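Dihydrofolate reductase (Schistosoma mansoni, PDB 3VCO) catalyses the NADPH-dependent reduction of 7,8-dihydrofolate to 5,6,7,8-tetrahydrofolate, a key step of folate metabolism that supports thymidylate, purine and glycine synthesis. Local coordinates at residues A[65-70]-A[85-90]; A[22-27]-A[125-130]; A[31-36]-A[163-168]; A[152-157]-A[194-199]; A[90-95]-A[104-109]. All blocks are in the same frame, centred on the assembly; numbering follows the deposited sequence.

In the fold
From the N terminus, residues 22-27 open interaction 2 and residues 31-36 open interaction 3 before either finds its partner. Interaction 1 then closes a short loop between strands 64-70 and 88-92, and interaction 5, sharing Ile90 with it, follows at once and adds strand 104-106. Both are nested inside the long loops of interactions 2 and 3. Interaction 2 closes at 125-130, bringing strand 23-29 into the middle of the same sheet. Residues 152-157 open interaction 4, interaction 3 closes at 163-168, and interaction 4 closes last at 194-199. Interaction 3 therefore crosses both 2 and 4, tying a loop that probably binds cofactor to the loop that follows strand 148-156.

Interaction 1. Residues A[65-70]-A[85-90]; sequences NAVVMG and KDRINI
Ala66, Val67 and Val68 pair in parallel register with Ile88, Asn89 and Ile90, the short strands running at 17° to each other and joined by four backbone hydrogen bonds, from Ile88 N to Asn65 O (2.9 Å) at one end to Met69 N to Ile90 O (3.0 Å) at the other. Side chains alternate between the two faces of the sheet. On one, Ala66 CB rests 4.2 Å from Ile88 CB, and farther along Val68 CG2 approaches Ile90 CD1 (4.3 Å). On the other, Val67 divides its branches: CG1 meets CD of Arg87 at 4.0 Å, whereas CG2 lies against the amide of Asn89, whose OD1 is held by Leu84 N. Arg87 then bends at chi3 (-81°), which turns its guanidinium back so that NE and NH2 both grip Lys85 O side-on, the oxygen lying in the guanidinium plane. With NH1 bonded to Thr56 OG1, the group is fixed in rotation; Arg87 probably binds substrate, as in related enzymes. Strands 64-70 and 88-92 belong to a beta-alpha-beta unit connected through helix 71-76. Helix 109-116 covers the Ala66, Val68 and Ile90 face, helix 46-57 packs on Val67 and Arg87, and strand 125-130 continues the sheet beyond strand 64-70.

Interaction 2. Residues A[22-27]-A[125-130]; sequences RLNVVV and VDEVFI
Asn24 is the side chain most deeply engaged with strand 125-130, and it separates a tight half of the contact from a looser one. In the tight half the parallel strands are pinned by Ile130 N to Asn24 O (2.7 Å) and Val26 N to Ile130 O (2.9 Å), both close to straight. Phe129 lies alongside: its ring turns one face to the Asn24 side chain, with CD1 only 3.4 Å from Asn24 CB, while CG2 of Val26 arrives at the ring edge. Asn24 CG, anti to its own carbonyl carbon (chi1 -62°), carries the amide along that face. From there ND2 bonds Val128 O at 3.0 Å, standing above the carbonyl plane, so this oxygen accepts from both the backbone N and the side chain of Asn24.

Toward the partly exposed end the grip slackens. Arg22 NE donates to Asn24 OD1 (3.1 Å), and a water connects Arg22 O with Val128 N. Glu127 was modelled in two conformers, so its contacts are tentative: in one, OE1 takes the second N-H of Asn24 ND2, but it lies 3.5 Å from Arg22 NH2 and well out of the guanidinium plane, an attraction of charges alone. The chemistry implies a graded seam. Arg22 NE on OD1 and Val128 O on ND2 probably set which way the buried amide is turned, whereas the ion pair beyond it probably contributes loosely and can shift.

Interaction 3. Residues A[31-36]-A[163-168]; sequences ENWGIG and TYFPKV
Ile35, Trp33 and Phe165 carry most of this contact between two irregular loops. Ile35 N donates to Thr163 O at 2.8 Å (167°), and Phe165 N returns the favour to Trp33 O at 2.9 Å, so that a single backbone bridge forms with Gly34 opposite Tyr164. Beneath it the side chains interlock. CG1 of Ile35, set beside its backbone N (chi1 -61°), presses on Phe165 N at 3.4 Å and lies 4.0 Å from Phe165 CB, near the plane of the ring at its edge; CD1 runs on to Tyr164 O (3.6 Å) and Thr163 CG2. Trp33 and Phe165 run alongside each other in the same direction: CE3 of the indole meets CD2 of Phe165 at 3.3 Å, with the planes inclined at 43°. Trp170 stacks on Trp33, and Tyr137 meets the Phe165 ring. The arrangement is typical of the dihydrofolate reductase active-site border, where the loop following the first strand binds cofactor; Gly34, Ile35 and Gly36 probably contact NADP(+) here too.

Interaction 4. Residues A[152-157]-A[194-199]; sequences CTHILS and KFCVYD
His154 NE2 and Tyr198 OH lie 2.7 Å apart in a hydrogen bond whose donor could be either. The two side chains approach head-on, edge against edge, with ring planes at 85°, and the bond is bent (138°). His154 CG stands anti to its carbonyl carbon (chi1 -65°), which sends the imidazole across toward the second strand. There CD2 comes 3.7 Å from Cys196 SG, while SG of Cys152 sits over one face of the ring, toward its rim. Cys152 CB in turn touches the Tyr198 edge at CE2 (3.9 Å). The other side of the sheet holds Thr153 and Phe195, a non-hydrogen-bonded pair set next to each other: OG1 of Thr153 reaches the ring edge at CD1 of Phe195 (3.5 Å), though its polar partner is Asp48, which probably binds substrate. Flanking this pair, Cys152 with Cys196 and His154 with Lys194 are hydrogen-bonded antiparallel pairs, two backbone bonds each. Strand 148-156 lies between strands 191-200 and 23-29, so the contact joins the antiparallel end to the parallel sheet. Helix 46-57 covers the Thr153 and Phe195 face, Phe51 stacking on Phe195, whereas Trp33 from a loop packs on Cys152 and His154.

Interaction 5. Residues A[90-95]-A[104-109]; sequences IVVSST and QVVPSL. With SO4 (sulfate ion), chain B.
Val92 reaches across to strand 104-106 and the turn that follows it. Its CB stands 4.1 Å from Val106 O, the oxygen that accepts from Ser93 N. CG1, opposite the backbone N (chi1 174°), extends to the turn and lies 3.5 Å from Ser108 CA, close above the peptide leading into Leu109. CG2 lies 4.0 Å from Ser108 O and 4.1 Å from Val106 CG2. That same Val106 methyl touches Ile90 CG2 at 3.9 Å, so Val106 bridges two residues of the neighbouring strand. The backbones run parallel, with Val91 at the centre: its N bonds Gln104 O and its O accepts from Val106 N.

Past the strand end, Ser93 and Ser94 hold a sulfate, probably from the crystallisation liquor. Ser93 OG donates to sulfate O3 at 2.9 Å, and sulfate O1 is gripped by both N (2.9 Å) and OG of Ser94. Since both serines probably bind NADP(+), the ion may mark a cofactor phosphate site. Strand 104-106 flanks strand 88-92, across from strand 64-70. Ser108 caps helix 109-116 through Ala111 N; that helix packs on Ile90 and Val106, while helix 71-76 meets Val91 on the reverse face and Ser93 beyond the strand end.

Interaction 1. Residues A[65-70]-A[85-90]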
# COMPACT_ATOMS: atom_id res chain seq x y z
N ASN A 65 9.92 -6.59 -4.04
CA ASN A 65 8.69 -6.58 -3.28
C ASN A 65 7.47 -6.75 -4.18
O ASN A 65 7.56 -6.51 -5.37
CB ASN A 65 8.58 -5.30 -2.44
CG ASN A 65 9.71 -5.18 -1.47
OD1 ASN A 65 10.12 -6.19 -0.87
ND2 ASN A 65 10.24 -3.96 -1.31
N ALA A 66 6.35 -7.22 -3.62
CA ALA A 66 5.07 -7.27 -4.33
C ALA A 66 4.17 -6.13 -3.87
O ALA A 66 4.18 -5.78 -2.68
CB ALA A 66 4.36 -8.63 -4.10
N VAL A 67 3.49 -5.48 -4.80
CA VAL A 67 2.45 -4.51 -4.44
C VAL A 67 1.13 -5.09 -4.94
O VAL A 67 1.00 -5.43 -6.11
CB VAL A 67 2.66 -3.13 -5.04
CG1 VAL A 67 3.88 -2.43 -4.35
CG2 VAL A 67 2.90 -3.23 -6.58
N VAL A 68 0.20 -5.25 -4.00
CA VAL A 68 -1.06 -5.89 -4.27
C VAL A 68 -2.13 -4.82 -4.11
O VAL A 68 -2.07 -4.04 -3.16
CB VAL A 68 -1.29 -7.08 -3.30
CG1 VAL A 68 -2.59 -7.81 -3.68
CG2 VAL A 68 -0.06 -8.08 -3.31
N MET A 69 -3.07 -4.76 -5.05
CA MET A 69 -4.05 -3.69 -5.05
C MET A 69 -5.32 -4.14 -5.78
O MET A 69 -5.26 -5.06 -6.58
CB MET A 69 -3.47 -2.47 -5.78
CG MET A 69 -3.35 -2.71 -7.28
SD MET A 69 -2.32 -1.52 -8.14
CE MET A 69 -0.85 -2.55 -8.14
N GLY A 70 -6.46 -3.46 -5.50
CA GLY A 70 -7.70 -3.66 -6.26
C GLY A 70 -7.61 -2.98 -7.62
O GLY A 70 -6.68 -2.19 -7.89
N LYS A 85 7.52 0.04 -11.51
CA LYS A 85 8.78 -0.63 -11.85
C LYS A 85 9.45 -1.32 -10.65
O LYS A 85 9.39 -0.83 -9.53
CB LYS A 85 9.76 0.35 -12.53
CG LYS A 85 9.76 1.74 -11.95
CD LYS A 85 10.61 2.73 -12.80
CE LYS A 85 10.45 4.17 -12.31
NZ LYS A 85 11.21 5.16 -13.13
N ASP A 86 10.10 -2.45 -10.91
CA ASP A 86 10.93 -3.11 -9.90
C ASP A 86 10.15 -3.74 -8.76
O ASP A 86 10.72 -4.07 -7.71
CB ASP A 86 12.01 -2.16 -9.37
CG ASP A 86 13.07 -1.83 -10.43
OD1 ASP A 86 13.47 -2.75 -11.18
OD2 ASP A 86 13.49 -0.65 -10.53
N ARG A 87 8.84 -3.91 -8.99
CA ARG A 87 7.96 -4.58 -8.05
C ARG A 87 7.11 -5.53 -8.82
O ARG A 87 6.81 -5.32 -9.99
CB ARG A 87 7.05 -3.53 -7.33
CG ARG A 87 7.83 -2.69 -6.35
CD ARG A 87 7.19 -1.32 -6.20
NE ARG A 87 7.62 -0.49 -7.30
CZ ARG A 87 7.35 0.80 -7.43
NH1 ARG A 87 6.68 1.45 -6.48
NH2 ARG A 87 7.82 1.44 -8.50
N ILE A 88 6.71 -6.61 -8.16
CA ILE A 88 5.75 -7.53 -8.76
C ILE A 88 4.40 -6.87 -8.53
O ILE A 88 4.00 -6.65 -7.39
CB ILE A 88 5.80 -8.88 -8.01
CG1 ILE A 88 7.18 -9.53 -8.17
CG2 ILE A 88 4.64 -9.82 -8.48
CD1 ILE A 88 7.49 -10.53 -7.11
N ASN A 89 3.72 -6.53 -9.61
CA ASN A 89 2.38 -5.92 -9.55
C ASN A 89 1.29 -6.98 -9.60
O ASN A 89 1.24 -7.80 -10.53
CB ASN A 89 2.15 -4.99 -10.75
CG ASN A 89 3.00 -3.74 -10.72
OD1 ASN A 89 2.50 -2.65 -10.96
ND2 ASN A 89 4.29 -3.89 -10.42
N ILE A 90 0.37 -6.94 -8.63
CA ILE A 90 -0.71 -7.91 -8.62
C ILE A 90 -2.01 -7.16 -8.38
O ILE A 90 -2.13 -6.42 -7.41
CB ILE A 90 -0.55 -8.95 -7.49
CG1 ILE A 90 0.74 -9.73 -7.66
CG2 ILE A 90 -1.73 -9.96 -7.49
CD1 ILE A 90 0.98 -10.69 -6.54
O HOH W 1 11.14 -4.29 -5.19

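Interaction 2. Residues A[22-27]-A[125-130]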
# COMPACT_ATOMS: atom_id res chain seq x y z
N ARG A 22 4.89 -10.76 6.89
CA ARG A 22 4.24 -9.61 7.47
C ARG A 22 3.42 -9.03 6.32
O ARG A 22 3.87 -8.98 5.18
CB ARG A 22 5.31 -8.59 7.88
CG ARG A 22 4.79 -7.45 8.73
CD ARG A 22 5.92 -6.74 9.32
NE ARG A 22 6.61 -5.94 8.34
CZ ARG A 22 7.85 -5.47 8.48
NH1 ARG A 22 8.55 -5.73 9.60
NH2 ARG A 22 8.37 -4.73 7.51
N LEU A 23 2.20 -8.59 6.59
CA LEU A 23 1.48 -7.93 5.51
C LEU A 23 1.70 -6.48 5.74
O LEU A 23 1.43 -5.99 6.83
CB LEU A 23 -0.00 -8.25 5.55
CG LEU A 23 -0.49 -9.63 5.20
CD1 LEU A 23 -2.01 -9.62 5.29
CD2 LEU A 23 -0.00 -10.00 3.79
N ASN A 24 2.20 -5.78 4.73
CA ASN A 24 2.46 -4.37 4.87
C ASN A 24 1.31 -3.64 4.18
O ASN A 24 0.91 -4.03 3.11
CB ASN A 24 3.79 -3.99 4.25
CG ASN A 24 4.97 -4.69 4.95
OD1 ASN A 24 5.36 -4.32 6.04
ND2 ASN A 24 5.52 -5.70 4.32
N VAL A 25 0.71 -2.71 4.90
CA VAL A 25 -0.38 -1.94 4.37
C VAL A 25 0.17 -0.54 4.13
O VAL A 25 0.80 0.04 5.02
CB VAL A 25 -1.50 -1.90 5.39
CG1 VAL A 25 -2.51 -0.88 4.98
CG2 VAL A 25 -2.13 -3.28 5.48
N VAL A 26 -0.05 -0.00 2.93
CA VAL A 26 0.37 1.38 2.66
C VAL A 26 -0.90 2.20 2.35
O VAL A 26 -1.66 1.83 1.46
CB VAL A 26 1.31 1.46 1.44
CG1 VAL A 26 1.85 2.91 1.23
CG2 VAL A 26 2.47 0.49 1.66
N VAL A 27 -1.09 3.30 3.05
CA VAL A 27 -2.32 4.07 2.92
C VAL A 27 -2.07 5.53 3.33
O VAL A 27 -1.18 5.80 4.18
CB VAL A 27 -3.39 3.44 3.85
CG1 VAL A 27 -2.93 3.50 5.30
CG2 VAL A 27 -4.77 4.08 3.66
N VAL A 125 10.17 -12.89 -4.47
CA VAL A 125 9.47 -11.95 -3.59
C VAL A 125 10.25 -11.67 -2.30
O VAL A 125 10.88 -12.56 -1.72
CB VAL A 125 8.06 -12.50 -3.23
CG1 VAL A 125 8.20 -13.83 -2.50
CG2 VAL A 125 7.26 -11.50 -2.35
N ASP A 126 10.26 -10.42 -1.88
CA ASP A 126 10.81 -10.09 -0.59
C ASP A 126 9.60 -9.76 0.28
O ASP A 126 9.03 -10.68 0.87
CB ASP A 126 11.82 -8.93 -0.65
CG ASP A 126 12.52 -8.70 0.70
OD1 ASP A 126 12.15 -9.38 1.69
OD2 ASP A 126 13.44 -7.86 0.76
N GLU A 127 9.17 -8.50 0.34
CA GLU A 127 8.02 -8.14 1.17
C GLU A 127 6.75 -7.92 0.32
O GLU A 127 6.83 -7.72 -0.91
CB GLU A 127 8.32 -6.90 2.06
CG GLU A 127 9.56 -7.06 3.05
CD GLU A 127 9.16 -7.26 4.52
OE1 GLU A 127 8.00 -7.00 4.84
OE2 GLU A 127 10.02 -7.69 5.36
N VAL A 128 5.60 -7.96 0.97
CA VAL A 128 4.31 -7.81 0.32
C VAL A 128 3.66 -6.54 0.86
O VAL A 128 3.56 -6.37 2.09
CB VAL A 128 3.42 -9.03 0.62
CG1 VAL A 128 2.04 -8.86 0.03
CG2 VAL A 128 4.09 -10.30 0.06
N PHE A 129 3.28 -5.64 -0.04
CA PHE A 129 2.57 -4.41 0.35
C PHE A 129 1.17 -4.46 -0.26
O PHE A 129 1.04 -4.75 -1.44
CB PHE A 129 3.34 -3.17 -0.13
CG PHE A 129 4.73 -3.06 0.50
CD1 PHE A 129 4.94 -2.26 1.61
CD2 PHE A 129 5.79 -3.84 0.04
CE1 PHE A 129 6.17 -2.21 2.22
CE2 PHE A 129 7.04 -3.80 0.64
CZ PHE A 129 7.24 -3.00 1.75
N ILE A 130 0.15 -4.16 0.56
CA ILE A 130 -1.20 -3.97 0.10
C ILE A 130 -1.43 -2.45 -0.01
O ILE A 130 -1.38 -1.74 1.00
CB ILE A 130 -2.20 -4.53 1.12
CG1 ILE A 130 -1.94 -6.01 1.39
CG2 ILE A 130 -3.65 -4.28 0.68
CD1 ILE A 130 -2.10 -6.88 0.20
O HOH W 2 6.02 -9.00 3.70

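Interaction 3. Residues A[31-36]-A[163-168]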
# COMPACT_ATOMS: atom_id res chain seq x y z
N GLU A 31 -7.59 13.22 8.93
CA GLU A 31 -7.78 13.34 10.37
C GLU A 31 -8.64 12.28 11.05
O GLU A 31 -8.36 11.88 12.18
CB GLU A 31 -8.31 14.72 10.72
CG GLU A 31 -9.62 15.14 10.06
CD GLU A 31 -9.46 15.75 8.68
OE1 GLU A 31 -8.36 15.64 8.05
OE2 GLU A 31 -10.47 16.32 8.21
N ASN A 32 -9.67 11.81 10.35
CA ASN A 32 -10.50 10.73 10.88
C ASN A 32 -10.31 9.37 10.24
O ASN A 32 -11.25 8.60 10.13
CB ASN A 32 -11.94 11.11 10.75
CG ASN A 32 -12.27 12.26 11.61
OD1 ASN A 32 -11.54 12.54 12.56
ND2 ASN A 32 -13.34 12.95 11.28
N TRP A 33 -9.07 9.07 9.88
CA TRP A 33 -8.74 7.97 8.99
C TRP A 33 -9.76 7.76 7.84
O TRP A 33 -10.13 6.62 7.53
CB TRP A 33 -8.42 6.67 9.76
CG TRP A 33 -7.13 6.71 10.62
CD1 TRP A 33 -6.84 7.59 11.66
CD2 TRP A 33 -6.00 5.82 10.55
NE1 TRP A 33 -5.61 7.30 12.20
CE2 TRP A 33 -5.07 6.22 11.53
CE3 TRP A 33 -5.68 4.73 9.73
CZ2 TRP A 33 -3.85 5.55 11.72
CZ3 TRP A 33 -4.45 4.08 9.93
CH2 TRP A 33 -3.56 4.50 10.91
N GLY A 34 -10.22 8.86 7.22
CA GLY A 34 -10.75 8.80 5.87
C GLY A 34 -9.62 8.43 4.88
O GLY A 34 -8.48 8.89 5.02
N ILE A 35 -9.91 7.59 3.90
CA ILE A 35 -8.86 7.14 2.97
C ILE A 35 -8.49 8.21 1.90
O ILE A 35 -9.37 8.72 1.20
CB ILE A 35 -9.23 5.80 2.25
CG1 ILE A 35 -9.43 4.68 3.27
CG2 ILE A 35 -8.16 5.41 1.24
CD1 ILE A 35 -9.84 3.38 2.65
N GLY A 36 -7.19 8.52 1.81
CA GLY A 36 -6.65 9.46 0.84
C GLY A 36 -6.66 8.93 -0.58
O GLY A 36 -5.65 8.39 -1.06
N THR A 163 -14.51 7.95 2.13
CA THR A 163 -14.46 6.49 2.28
C THR A 163 -13.55 6.31 3.48
O THR A 163 -12.60 7.07 3.63
CB THR A 163 -13.84 5.77 1.01
OG1 THR A 163 -14.85 5.64 -0.00
CG2 THR A 163 -13.29 4.39 1.34
N TYR A 164 -13.83 5.33 4.35
CA TYR A 164 -13.02 5.18 5.56
C TYR A 164 -12.14 3.97 5.61
O TYR A 164 -12.49 2.92 5.10
CB TYR A 164 -13.85 5.30 6.84
CG TYR A 164 -14.32 6.73 7.04
CD1 TYR A 164 -13.57 7.62 7.83
CD2 TYR A 164 -15.47 7.21 6.44
CE1 TYR A 164 -13.97 8.95 8.01
CE2 TYR A 164 -15.88 8.55 6.61
CZ TYR A 164 -15.12 9.40 7.40
OH TYR A 164 -15.51 10.70 7.58
N PHE A 165 -10.99 4.15 6.21
CA PHE A 165 -10.11 3.06 6.54
C PHE A 165 -10.79 2.14 7.55
O PHE A 165 -11.59 2.58 8.37
CB PHE A 165 -8.80 3.61 7.09
CG PHE A 165 -7.67 2.61 7.09
CD1 PHE A 165 -7.12 2.16 5.89
CD2 PHE A 165 -7.17 2.11 8.30
CE1 PHE A 165 -6.06 1.23 5.90
CE2 PHE A 165 -6.13 1.17 8.30
CZ PHE A 165 -5.60 0.72 7.11
N PRO A 166 -10.52 0.83 7.45
CA PRO A 166 -11.12 -0.16 8.36
C PRO A 166 -10.79 0.19 9.80
O PRO A 166 -9.84 0.91 10.02
CB PRO A 166 -10.42 -1.47 7.95
CG PRO A 166 -10.12 -1.29 6.51
CD PRO A 166 -9.83 0.21 6.31
N LYS A 167 -11.61 -0.24 10.76
CA LYS A 167 -11.33 0.06 12.16
C LYS A 167 -9.98 -0.52 12.62
O LYS A 167 -9.65 -1.66 12.32
CB LYS A 167 -12.45 -0.44 13.08
CG LYS A 167 -13.86 -0.14 12.60
CD LYS A 167 -14.07 1.32 12.22
CE LYS A 167 -15.55 1.58 11.98
NZ LYS A 167 -16.19 0.48 11.18
N VAL A 168 -9.21 0.30 13.31
CA VAL A 168 -7.96 -0.11 13.93
C VAL A 168 -8.02 0.53 15.32
O VAL A 168 -8.60 1.62 15.45
CB VAL A 168 -6.74 0.49 13.21
CG1 VAL A 168 -5.46 -0.12 13.75
CG2 VAL A 168 -6.82 0.28 11.72
O HOH W 3 -11.69 8.43 0.60

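Interaction 4. Residues A[152-157]-A[194-199]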
# COMPACT_ATOMS: atom_id res chain seq x y z
N CYS A 152 1.82 4.77 6.98
CA CYS A 152 0.71 5.67 6.91
C CYS A 152 1.20 7.09 6.58
O CYS A 152 2.13 7.60 7.21
CB CYS A 152 -0.00 5.66 8.29
SG CYS A 152 -1.50 6.65 8.33
N THR A 153 0.57 7.71 5.59
CA THR A 153 0.68 9.14 5.43
C THR A 153 -0.54 9.78 6.04
O THR A 153 -1.64 9.62 5.53
CB THR A 153 0.77 9.49 3.96
OG1 THR A 153 1.84 8.70 3.43
CG2 THR A 153 1.04 10.97 3.76
N HIS A 154 -0.34 10.51 7.12
CA HIS A 154 -1.40 11.32 7.73
C HIS A 154 -1.52 12.67 7.04
O HIS A 154 -0.54 13.36 6.87
CB HIS A 154 -1.10 11.57 9.20
CG HIS A 154 -1.10 10.32 10.04
ND1 HIS A 154 -2.25 9.78 10.57
CD2 HIS A 154 -0.08 9.55 10.48
CE1 HIS A 154 -1.94 8.69 11.27
NE2 HIS A 154 -0.64 8.52 11.21
N ILE A 155 -2.73 13.06 6.69
CA ILE A 155 -2.93 14.29 5.95
C ILE A 155 -3.95 15.16 6.66
O ILE A 155 -4.86 14.62 7.27
CB ILE A 155 -3.45 13.95 4.56
CG1 ILE A 155 -2.38 13.17 3.80
CG2 ILE A 155 -3.85 15.21 3.81
CD1 ILE A 155 -2.87 12.62 2.44
N LEU A 156 -3.76 16.47 6.65
CA LEU A 156 -4.78 17.39 7.07
C LEU A 156 -5.48 17.85 5.80
O LEU A 156 -4.92 18.58 4.98
CB LEU A 156 -4.22 18.55 7.87
CG LEU A 156 -4.13 18.31 9.37
CD1 LEU A 156 -3.87 19.61 10.07
CD2 LEU A 156 -5.40 17.65 9.91
N SER A 157 -6.70 17.36 5.66
CA SER A 157 -7.43 17.42 4.41
C SER A 157 -8.11 18.77 4.23
O SER A 157 -8.99 19.13 5.00
CB SER A 157 -8.47 16.30 4.38
OG SER A 157 -7.88 15.06 4.05
N LYS A 194 2.39 13.99 7.28
CA LYS A 194 3.57 13.45 7.92
C LYS A 194 3.49 11.96 7.76
O LYS A 194 2.41 11.40 7.49
CB LYS A 194 3.62 13.84 9.39
CG LYS A 194 2.69 13.05 10.28
CD LYS A 194 2.72 13.55 11.71
CE LYS A 194 3.97 13.12 12.46
NZ LYS A 194 3.77 13.31 13.94
N PHE A 195 4.64 11.31 7.89
CA PHE A 195 4.76 9.87 7.63
C PHE A 195 4.96 9.13 8.93
O PHE A 195 5.80 9.50 9.73
CB PHE A 195 5.95 9.60 6.69
CG PHE A 195 5.87 10.34 5.37
CD1 PHE A 195 4.86 10.07 4.46
CD2 PHE A 195 6.80 11.32 5.05
CE1 PHE A 195 4.76 10.77 3.24
CE2 PHE A 195 6.71 12.01 3.85
CZ PHE A 195 5.67 11.75 2.96
N CYS A 196 4.21 8.06 9.13
CA CYS A 196 4.29 7.30 10.37
C CYS A 196 4.19 5.82 10.00
O CYS A 196 3.53 5.44 9.03
CB CYS A 196 3.14 7.67 11.31
SG CYS A 196 3.29 9.28 12.10
N VAL A 197 4.89 4.99 10.77
CA VAL A 197 4.89 3.56 10.53
C VAL A 197 4.49 2.83 11.82
O VAL A 197 5.00 3.12 12.90
CB VAL A 197 6.26 3.11 10.11
CG1 VAL A 197 6.25 1.64 9.82
CG2 VAL A 197 6.73 3.93 8.86
N TYR A 198 3.56 1.89 11.69
CA TYR A 198 2.97 1.26 12.86
C TYR A 198 2.99 -0.24 12.73
O TYR A 198 2.68 -0.77 11.67
CB TYR A 198 1.51 1.67 13.02
CG TYR A 198 1.24 3.18 13.13
CD1 TYR A 198 1.52 3.89 14.30
CD2 TYR A 198 0.72 3.87 12.06
CE1 TYR A 198 1.28 5.26 14.38
CE2 TYR A 198 0.46 5.24 12.14
CZ TYR A 198 0.75 5.92 13.28
OH TYR A 198 0.48 7.26 13.31
N ASP A 199 3.30 -0.91 13.84
CA ASP A 199 3.10 -2.35 13.95
C ASP A 199 1.83 -2.59 14.73
O ASP A 199 1.65 -2.03 15.79
CB ASP A 199 4.29 -3.00 14.65
CG ASP A 199 5.46 -3.16 13.72
OD1 ASP A 199 5.23 -3.31 12.51
OD2 ASP A 199 6.60 -3.11 14.20

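Interaction 5. Residues A[90-95]-A[104-109]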
# COMPACT_ATOMS: atom_id res chain seq x y z
N ILE A 90 0.37 -6.94 -8.63
CA ILE A 90 -0.71 -7.91 -8.62
C ILE A 90 -2.01 -7.16 -8.38
O ILE A 90 -2.13 -6.42 -7.41
CB ILE A 90 -0.55 -8.95 -7.49
CG1 ILE A 90 0.74 -9.73 -7.66
CG2 ILE A 90 -1.73 -9.96 -7.49
CD1 ILE A 90 0.98 -10.69 -6.54
N VAL A 91 -2.97 -7.31 -9.29
CA VAL A 91 -4.25 -6.66 -9.10
C VAL A 91 -5.28 -7.73 -8.71
O VAL A 91 -5.34 -8.77 -9.36
CB VAL A 91 -4.69 -5.93 -10.40
CG1 VAL A 91 -6.07 -5.28 -10.22
CG2 VAL A 91 -3.65 -4.85 -10.80
N VAL A 92 -6.07 -7.47 -7.67
CA VAL A 92 -7.07 -8.42 -7.23
C VAL A 92 -8.39 -7.94 -7.82
O VAL A 92 -8.96 -6.97 -7.35
CB VAL A 92 -7.17 -8.45 -5.71
CG1 VAL A 92 -8.36 -9.36 -5.23
CG2 VAL A 92 -5.78 -8.85 -5.12
N SER A 93 -8.84 -8.63 -8.86
CA SER A 93 -10.04 -8.23 -9.60
C SER A 93 -10.62 -9.45 -10.33
O SER A 93 -9.88 -10.32 -10.73
CB SER A 93 -9.66 -7.13 -10.61
OG SER A 93 -10.73 -6.82 -11.51
N SER A 94 -11.93 -9.48 -10.52
CA SER A 94 -12.54 -10.49 -11.40
C SER A 94 -12.90 -9.87 -12.74
O SER A 94 -13.21 -10.58 -13.70
CB SER A 94 -13.78 -11.12 -10.76
OG SER A 94 -14.08 -10.56 -9.50
N THR A 95 -12.84 -8.54 -12.81
CA THR A 95 -13.21 -7.79 -14.00
C THR A 95 -12.05 -7.63 -14.97
O THR A 95 -12.20 -7.84 -16.17
CB THR A 95 -13.65 -6.38 -13.64
OG1 THR A 95 -14.15 -6.34 -12.30
CG2 THR A 95 -14.70 -5.91 -14.60
N GLN A 104 0.16 -9.24 -12.74
CA GLN A 104 -0.70 -10.40 -12.43
C GLN A 104 -2.10 -9.98 -11.99
O GLN A 104 -2.27 -9.03 -11.24
CB GLN A 104 -0.09 -11.25 -11.31
CG GLN A 104 1.41 -11.57 -11.51
CD GLN A 104 1.63 -12.52 -12.67
OE1 GLN A 104 0.98 -13.55 -12.77
NE2 GLN A 104 2.52 -12.15 -13.59
N VAL A 105 -3.10 -10.68 -12.48
CA VAL A 105 -4.47 -10.42 -12.09
C VAL A 105 -5.02 -11.68 -11.45
O VAL A 105 -4.91 -12.73 -12.07
CB VAL A 105 -5.32 -10.11 -13.32
CG1 VAL A 105 -6.78 -9.93 -12.92
CG2 VAL A 105 -4.75 -8.85 -14.06
N VAL A 106 -5.54 -11.60 -10.22
CA VAL A 106 -6.07 -12.77 -9.52
C VAL A 106 -7.41 -12.39 -8.87
O VAL A 106 -7.68 -11.21 -8.67
CB VAL A 106 -5.08 -13.27 -8.44
CG1 VAL A 106 -3.71 -13.62 -9.06
CG2 VAL A 106 -4.91 -12.20 -7.37
N PRO A 107 -8.30 -13.37 -8.60
CA PRO A 107 -9.64 -12.99 -8.14
C PRO A 107 -9.71 -12.60 -6.67
O PRO A 107 -10.73 -12.01 -6.25
CB PRO A 107 -10.46 -14.28 -8.35
CG PRO A 107 -9.45 -15.37 -8.27
CD PRO A 107 -8.18 -14.82 -8.85
N SER A 108 -8.68 -12.91 -5.89
CA SER A 108 -8.78 -12.72 -4.45
C SER A 108 -7.42 -12.46 -3.83
O SER A 108 -6.38 -12.74 -4.42
CB SER A 108 -9.48 -13.90 -3.77
OG SER A 108 -8.59 -15.02 -3.66
N LEU A 109 -7.43 -11.89 -2.63
CA LEU A 109 -6.20 -11.75 -1.84
C LEU A 109 -5.56 -13.10 -1.53
O LEU A 109 -4.34 -13.23 -1.56
CB LEU A 109 -6.50 -11.01 -0.53
CG LEU A 109 -5.28 -10.69 0.33
CD1 LEU A 109 -4.33 -9.75 -0.49
CD2 LEU A 109 -5.74 -10.02 1.58
S SO4 B . -13.75 -6.14 -9.17
O1 SO4 B . -13.38 -7.53 -8.90
O2 SO4 B . -14.08 -5.50 -7.91
O3 SO4 B . -12.68 -5.47 -9.91
O4 SO4 B . -14.92 -6.10 -10.05